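Local coordinates for protein probable dehydrogenase (Bordetella bronchiseptica, PDB 3MOI) that probably binds a nicotinamide adenine dinucleotide in its Rossmann-fold domain and, like other GFO/IDH/MocA oxidoreductases, oxidises or reduces a substrate, here unidentified, at residues Arg134-Glu139 with Val319-Asp324; Asp184-Ile189 with Ala224-Val229; Leu376-Ser379 with Gln384-Arg387. All coordinates share one frame; numbering follows the deposited sequence.

Contact 1: Arg134-Glu139 with Val319-Asp324; sequences RAIVQE and VLVYGD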
# COMPACT_ATOMS: atom_id res chain seq x y z
N ARG A 134 -3.77 -5.26 17.96
CA ARG A 134 -3.48 -4.39 19.12
C ARG A 134 -2.81 -5.21 20.22
O ARG A 134 -1.71 -4.88 20.70
CB ARG A 134 -4.73 -3.64 19.66
CG ARG A 134 -4.47 -2.82 20.92
CD ARG A 134 -5.82 -2.28 21.63
NE ARG A 134 -5.92 -0.84 21.34
CZ ARG A 134 -5.91 0.20 22.18
NH1 ARG A 134 -5.94 0.08 23.52
NH2 ARG A 134 -5.92 1.42 21.61
N ALA A 135 -3.45 -6.29 20.62
CA ALA A 135 -2.86 -7.09 21.74
C ALA A 135 -1.36 -7.40 21.46
O ALA A 135 -0.49 -7.19 22.30
CB ALA A 135 -3.67 -8.32 21.99
N ILE A 136 -1.06 -7.79 20.23
CA ILE A 136 0.32 -8.17 19.88
C ILE A 136 1.29 -7.00 20.04
O ILE A 136 2.36 -7.15 20.59
CB ILE A 136 0.37 -8.75 18.45
CG1 ILE A 136 -0.29 -10.14 18.46
CG2 ILE A 136 1.76 -8.81 17.95
CD1 ILE A 136 -0.75 -10.63 17.13
N VAL A 137 0.89 -5.84 19.58
CA VAL A 137 1.67 -4.63 19.76
C VAL A 137 1.89 -4.28 21.23
O VAL A 137 3.04 -4.15 21.62
CB VAL A 137 1.03 -3.43 18.96
CG1 VAL A 137 1.72 -2.12 19.26
CG2 VAL A 137 1.06 -3.73 17.42
N GLN A 138 0.83 -4.15 22.06
CA GLN A 138 0.99 -3.82 23.51
C GLN A 138 1.86 -4.87 24.23
O GLN A 138 2.71 -4.56 25.10
CB GLN A 138 -0.35 -3.79 24.25
CG GLN A 138 -1.24 -2.53 24.12
CD GLN A 138 -2.76 -2.76 24.58
OE1 GLN A 138 -3.29 -3.90 24.58
NE2 GLN A 138 -3.43 -1.66 24.95
N GLU A 139 1.62 -6.13 23.89
CA GLU A 139 2.40 -7.24 24.45
C GLU A 139 3.93 -6.99 24.40
O GLU A 139 4.65 -7.39 25.30
CB GLU A 139 2.02 -8.56 23.75
CG GLU A 139 2.91 -9.76 24.08
CD GLU A 139 4.25 -9.80 23.28
OE1 GLU A 139 5.18 -10.43 23.86
OE2 GLU A 139 4.37 -9.22 22.12
N VAL A 319 -3.87 -13.58 13.48
CA VAL A 319 -2.81 -12.77 12.91
C VAL A 319 -1.60 -13.58 12.50
O VAL A 319 -1.06 -14.40 13.26
CB VAL A 319 -2.35 -11.68 13.87
CG1 VAL A 319 -1.15 -10.99 13.28
CG2 VAL A 319 -3.53 -10.66 14.17
N LEU A 320 -1.13 -13.30 11.29
CA LEU A 320 0.07 -13.92 10.77
C LEU A 320 1.23 -13.05 11.24
O LEU A 320 1.25 -11.87 10.93
CB LEU A 320 -0.03 -14.04 9.23
CG LEU A 320 -0.82 -15.28 8.74
CD1 LEU A 320 -1.28 -15.15 7.28
CD2 LEU A 320 -0.00 -16.65 8.94
N VAL A 321 2.15 -13.61 12.05
CA VAL A 321 3.33 -12.90 12.54
C VAL A 321 4.56 -13.35 11.77
O VAL A 321 5.06 -14.45 12.00
CB VAL A 321 3.62 -13.17 14.02
CG1 VAL A 321 4.87 -12.44 14.48
CG2 VAL A 321 2.46 -12.77 14.84
N TYR A 322 5.06 -12.49 10.88
CA TYR A 322 6.27 -12.80 10.10
C TYR A 322 7.47 -12.37 10.89
O TYR A 322 7.85 -11.22 10.85
CB TYR A 322 6.24 -12.09 8.76
CG TYR A 322 5.12 -12.58 7.90
CD1 TYR A 322 5.28 -13.64 6.99
CD2 TYR A 322 3.85 -12.04 8.03
CE1 TYR A 322 4.19 -14.09 6.19
CE2 TYR A 322 2.79 -12.47 7.25
CZ TYR A 322 2.95 -13.48 6.35
OH TYR A 322 1.84 -13.82 5.63
N GLY A 323 8.10 -13.32 11.59
CA GLY A 323 9.12 -12.96 12.56
C GLY A 323 10.51 -13.11 12.01
O GLY A 323 10.69 -13.48 10.86
N ASP A 324 11.48 -12.81 12.87
CA ASP A 324 12.90 -13.08 12.61
C ASP A 324 13.11 -14.56 12.26
O ASP A 324 13.99 -14.92 11.49
CB ASP A 324 13.73 -12.71 13.87
CG ASP A 324 13.96 -11.18 14.04
OD1 ASP A 324 13.56 -10.41 13.15
OD2 ASP A 324 14.53 -10.76 15.08
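Ile-136, on helix 128-139, meets Val-319 on strand 318-323 tip to tip, and this pair is the tight part of the contact. The CD1 methyl of Ile-136 lies 3.8 Å from CB of Val-319 and 3.9 Å from its CG1, so it touches the branch point of the valine as well as a methyl. Ile-136 manages this because CG1 stands anti to the carbonyl carbon (chi1 -71°) and CD1 extends from it toward the sheet. Two residues along the strand, on the same face, Val-321 gives a looser touch, its CG2 lying 4.5 Å from CD1 of Ile-136. Beta-branched valines suit a strand, and the longer isoleucine spans the distance from the helix. Thr-132 and Leu-133, a turn earlier on the helix, also reach Val-319, and Leu-312 of the adjoining strand packs on Ile-136. Toward the end of the helix the character changes: Gln-138 and Glu-139 are exposed, and OE1 of Glu-139 is hydrogen-bonded to Ser-141 OG just beyond. No hydrogen bond joins the two segments, so helix and strand are held here by hydrophobic and van der Waals contact alone.

Contact 2: Asp184-Ile189 with Ala224-Val229; sequences DSIKTI and ACAVMV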
# COMPACT_ATOMS: atom_id res chain seq x y z
N ASP A 184 -10.03 4.19 12.14
CA ASP A 184 -10.24 3.67 13.49
C ASP A 184 -9.34 2.50 13.78
O ASP A 184 -8.90 2.31 14.92
CB ASP A 184 -11.68 3.23 13.71
CG ASP A 184 -12.65 4.40 13.77
OD1 ASP A 184 -12.26 5.52 14.15
OD2 ASP A 184 -13.81 4.18 13.39
N SER A 185 -9.04 1.71 12.74
CA SER A 185 -8.18 0.55 12.94
C SER A 185 -6.77 1.00 13.23
O SER A 185 -6.07 0.41 14.11
CB SER A 185 -8.24 -0.38 11.73
OG SER A 185 -9.60 -0.79 11.58
N ILE A 186 -6.35 2.05 12.52
CA ILE A 186 -5.00 2.57 12.72
C ILE A 186 -4.89 3.09 14.14
O ILE A 186 -4.01 2.72 14.85
CB ILE A 186 -4.69 3.62 11.71
CG1 ILE A 186 -4.54 2.98 10.31
CG2 ILE A 186 -3.46 4.33 12.05
CD1 ILE A 186 -4.55 3.98 9.18
N LYS A 187 -5.83 3.89 14.60
CA LYS A 187 -5.81 4.28 15.98
C LYS A 187 -5.85 3.13 16.99
O LYS A 187 -5.21 3.18 18.05
CB LYS A 187 -6.98 5.16 16.24
CG LYS A 187 -6.91 6.52 15.49
CD LYS A 187 -7.73 7.54 16.30
CE LYS A 187 -9.13 7.50 16.00
NZ LYS A 187 -9.82 8.56 16.76
N THR A 188 -6.65 2.12 16.71
CA THR A 188 -6.78 1.01 17.62
C THR A 188 -5.48 0.19 17.72
O THR A 188 -4.97 -0.05 18.81
CB THR A 188 -7.90 0.11 17.17
OG1 THR A 188 -9.17 0.78 17.31
CG2 THR A 188 -7.90 -1.20 17.96
N ILE A 189 -4.90 -0.20 16.56
CA ILE A 189 -3.66 -0.93 16.53
C ILE A 189 -2.58 -0.11 17.22
O ILE A 189 -1.81 -0.67 17.97
CB ILE A 189 -3.24 -1.23 15.09
CG1 ILE A 189 -4.19 -2.26 14.48
CG2 ILE A 189 -1.80 -1.77 15.00
CD1 ILE A 189 -4.33 -2.18 12.91
N ALA A 224 5.92 7.41 14.05
CA ALA A 224 5.41 6.35 13.19
C ALA A 224 4.41 6.94 12.17
O ALA A 224 3.75 7.93 12.48
CB ALA A 224 4.79 5.28 14.02
N CYS A 225 4.33 6.37 10.98
CA CYS A 225 3.25 6.71 10.02
C CYS A 225 2.44 5.52 9.50
O CYS A 225 2.92 4.41 9.50
CB CYS A 225 3.82 7.42 8.81
SG CYS A 225 4.78 8.89 9.28
N ALA A 226 1.22 5.79 9.06
CA ALA A 226 0.34 4.82 8.45
C ALA A 226 -0.03 5.29 7.04
O ALA A 226 -0.45 6.40 6.83
CB ALA A 226 -0.86 4.74 9.23
N VAL A 227 0.12 4.44 6.05
CA VAL A 227 -0.39 4.73 4.73
C VAL A 227 -1.76 4.09 4.64
O VAL A 227 -1.92 2.95 5.05
CB VAL A 227 0.56 4.10 3.64
CG1 VAL A 227 -0.17 3.85 2.29
CG2 VAL A 227 1.78 4.95 3.44
N MET A 228 -2.73 4.80 4.07
CA MET A 228 -4.11 4.34 3.94
C MET A 228 -4.48 4.62 2.49
O MET A 228 -4.33 5.75 2.01
CB MET A 228 -4.98 5.13 4.92
CG MET A 228 -6.48 4.93 4.92
SD MET A 228 -7.40 6.12 6.01
CE MET A 228 -6.09 6.33 7.07
N VAL A 229 -4.90 3.57 1.78
CA VAL A 229 -5.32 3.65 0.41
C VAL A 229 -6.65 2.94 0.26
O VAL A 229 -6.85 1.84 0.77
CB VAL A 229 -4.30 2.97 -0.55
CG1 VAL A 229 -4.93 2.79 -1.96
CG2 VAL A 229 -3.00 3.74 -0.65
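Ile-186 places its longer branch with CG1 anti to the carbonyl carbon (chi1 -70°), while Met-228 sets CG anti to its backbone N and then bends at chi3 (-27°), bringing CE back to meet the isoleucine. The two side chains cross at a slant, CD1 of Ile-186 lying 3.5 Å from CE of Met-228. The same CD1 is 3.8 Å from CB of Ala-226, and the other branch of the isoleucine takes part too, its CG2 lying 3.9 Å from that CB. Ile-186 thus rests both branches on the alanine methyl from the helix side, and its CD1 also touches the methionine. Each residue type fits its task: the small Ala-226 lets the helix come near the strand, with the CA atoms of Ile-186 and Ala-226 7.2 Å apart, and the flexible thioether of Met-228 can bend so that CE meets CD1. Leu-218 of the neighbouring strand 213-220 touches all three residues and extends this buried apolar patch.

The helix has polar work on its other sides. Asp-184 O accepts both Thr-188 N and Thr-188 OG1, each at 2.9 Å, the two donors arriving from opposite faces of the carbonyl plane, and in this way the threonine hydroxyl is satisfied within its own helix. Lys-187 makes a salt bridge with Asp-367 and a cation-pi contact with Trp-364. On the reverse face of the strand, Val-227 packs on Val-227 of the second subunit. A mixed beta-sheet with helices against one face and a partner subunit against the other is the arrangement typical of the C-terminal domain of GFO/IDH/MocA dehydrogenases.

Contact 3: Leu376-Ser379 with Gln384-Arg387; sequences LESS and QVER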
# COMPACT_ATOMS: atom_id res chain seq x y z
N LEU A 376 -10.21 15.75 3.53
CA LEU A 376 -10.83 16.63 2.56
C LEU A 376 -9.98 17.89 2.36
O LEU A 376 -9.74 18.23 1.21
CB LEU A 376 -12.27 17.00 2.92
CG LEU A 376 -13.34 15.90 2.76
CD1 LEU A 376 -14.61 16.27 3.56
CD2 LEU A 376 -13.66 15.61 1.29
N GLU A 377 -9.50 18.53 3.44
CA GLU A 377 -8.67 19.72 3.28
C GLU A 377 -7.36 19.43 2.54
O GLU A 377 -6.97 20.21 1.65
CB GLU A 377 -8.35 20.34 4.61
CG GLU A 377 -7.49 21.61 4.50
CD GLU A 377 -7.16 22.27 5.86
OE1 GLU A 377 -7.87 22.00 6.87
OE2 GLU A 377 -6.16 23.07 5.91
N SER A 378 -6.65 18.36 2.94
CA SER A 378 -5.33 18.09 2.38
C SER A 378 -5.46 17.86 0.88
O SER A 378 -4.61 18.25 0.11
CB SER A 378 -4.72 16.86 2.99
OG SER A 378 -3.47 16.63 2.43
N SER A 379 -6.56 17.25 0.48
CA SER A 379 -6.76 16.91 -0.88
C SER A 379 -7.12 18.16 -1.69
O SER A 379 -6.81 18.25 -2.84
CB SER A 379 -7.86 15.83 -1.01
OG SER A 379 -8.13 15.60 -2.37
N GLN A 384 0.24 18.79 3.48
CA GLN A 384 0.08 18.08 4.73
C GLN A 384 -0.59 18.99 5.72
O GLN A 384 -0.23 20.13 5.87
CB GLN A 384 1.40 17.65 5.29
CG GLN A 384 1.29 16.98 6.68
CD GLN A 384 2.49 16.10 6.98
OE1 GLN A 384 2.62 15.01 6.45
NE2 GLN A 384 3.33 16.55 7.85
N VAL A 385 -1.58 18.47 6.41
CA VAL A 385 -2.37 19.25 7.34
C VAL A 385 -1.97 18.85 8.78
O VAL A 385 -2.07 17.71 9.15
CB VAL A 385 -3.90 18.99 7.03
CG1 VAL A 385 -4.78 19.47 8.15
CG2 VAL A 385 -4.28 19.62 5.68
N GLU A 386 -1.49 19.77 9.59
CA GLU A 386 -1.13 19.46 10.98
C GLU A 386 -2.32 19.54 11.91
O GLU A 386 -3.06 20.47 11.83
CB GLU A 386 -0.11 20.45 11.48
CG GLU A 386 1.15 20.53 10.63
CD GLU A 386 2.00 19.27 10.71
OE1 GLU A 386 1.85 18.53 11.72
OE2 GLU A 386 2.82 19.02 9.76
N ARG A 387 -2.48 18.63 12.84
CA ARG A 387 -3.56 18.86 13.82
C ARG A 387 -3.29 18.53 15.29
O ARG A 387 -2.21 18.03 15.59
CB ARG A 387 -4.80 18.17 13.36
CG ARG A 387 -4.74 16.68 13.23
CD ARG A 387 -6.23 16.20 13.10
NE ARG A 387 -6.25 14.99 13.82
CZ ARG A 387 -6.97 14.64 14.87
NH1 ARG A 387 -7.99 15.30 15.31
NH2 ARG A 387 -6.66 13.49 15.40
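Val-385 turns its CB toward the last turns of helix 362-381, and its CG2 methyl is received between Glu-377 and Ser-378. Setting CG1 anti to the backbone N (chi1 166°) leaves CG2 beside that nitrogen, where it lies 3.8 Å from CA of Ser-378 and 3.9 Å from CB of the same serine. Glu-377 can be followed outward along the valine: from CB, its CG comes 4.0 Å from CG2 of Val-385, its CD 3.9 Å, and OE2 also 3.9 Å, while OE1 lies 4.2 Å from CG1. The extended glutamate crosses the valine, so its aliphatic stem and carboxylate carbon lie against the methyls at an exposed position. This is where the chain doubles back from its C-terminal helix into strand 385-386, the edge strand that pairs antiparallel with 194-202 in the mixed sheet. A small serine suits the close approach, and its buried OG bonds to Arg-383 O and Ala-199 N. Gln-384 leaves its CA on the side away from the helix; its NE2 gives a hydrogen bond of 3.2 Å to OE2 of Glu-386, which also salt-bridges Arg-383 of the second subunit, and OE1 of Gln-384 is hydrogen-bonded by Arg-198 of that subunit.

Overall arrangement
All three contacts set a helix against the nine-stranded mixed sheet of the C-terminal domain. Contact 1 uses strand 318-323 near one edge, contact 2 the inner strand 225-231, and contact 3 the edge strand 385-386. The centres of contacts 1 and 2 are about 15 Å apart, those of 2 and 3 about 16 Å, and those of 1 and 3 about 31 Å, so together they span much of the sheet. Contact 2 is nested within the chain loop closed by contact 1, and contact 3 follows both. Helices 128-139 and 179-190 touch directly, Arg-134 NE probably bonding to Thr-188 O. Residues of every contact also touch the second subunit, so the sheet takes part in the dimer interface.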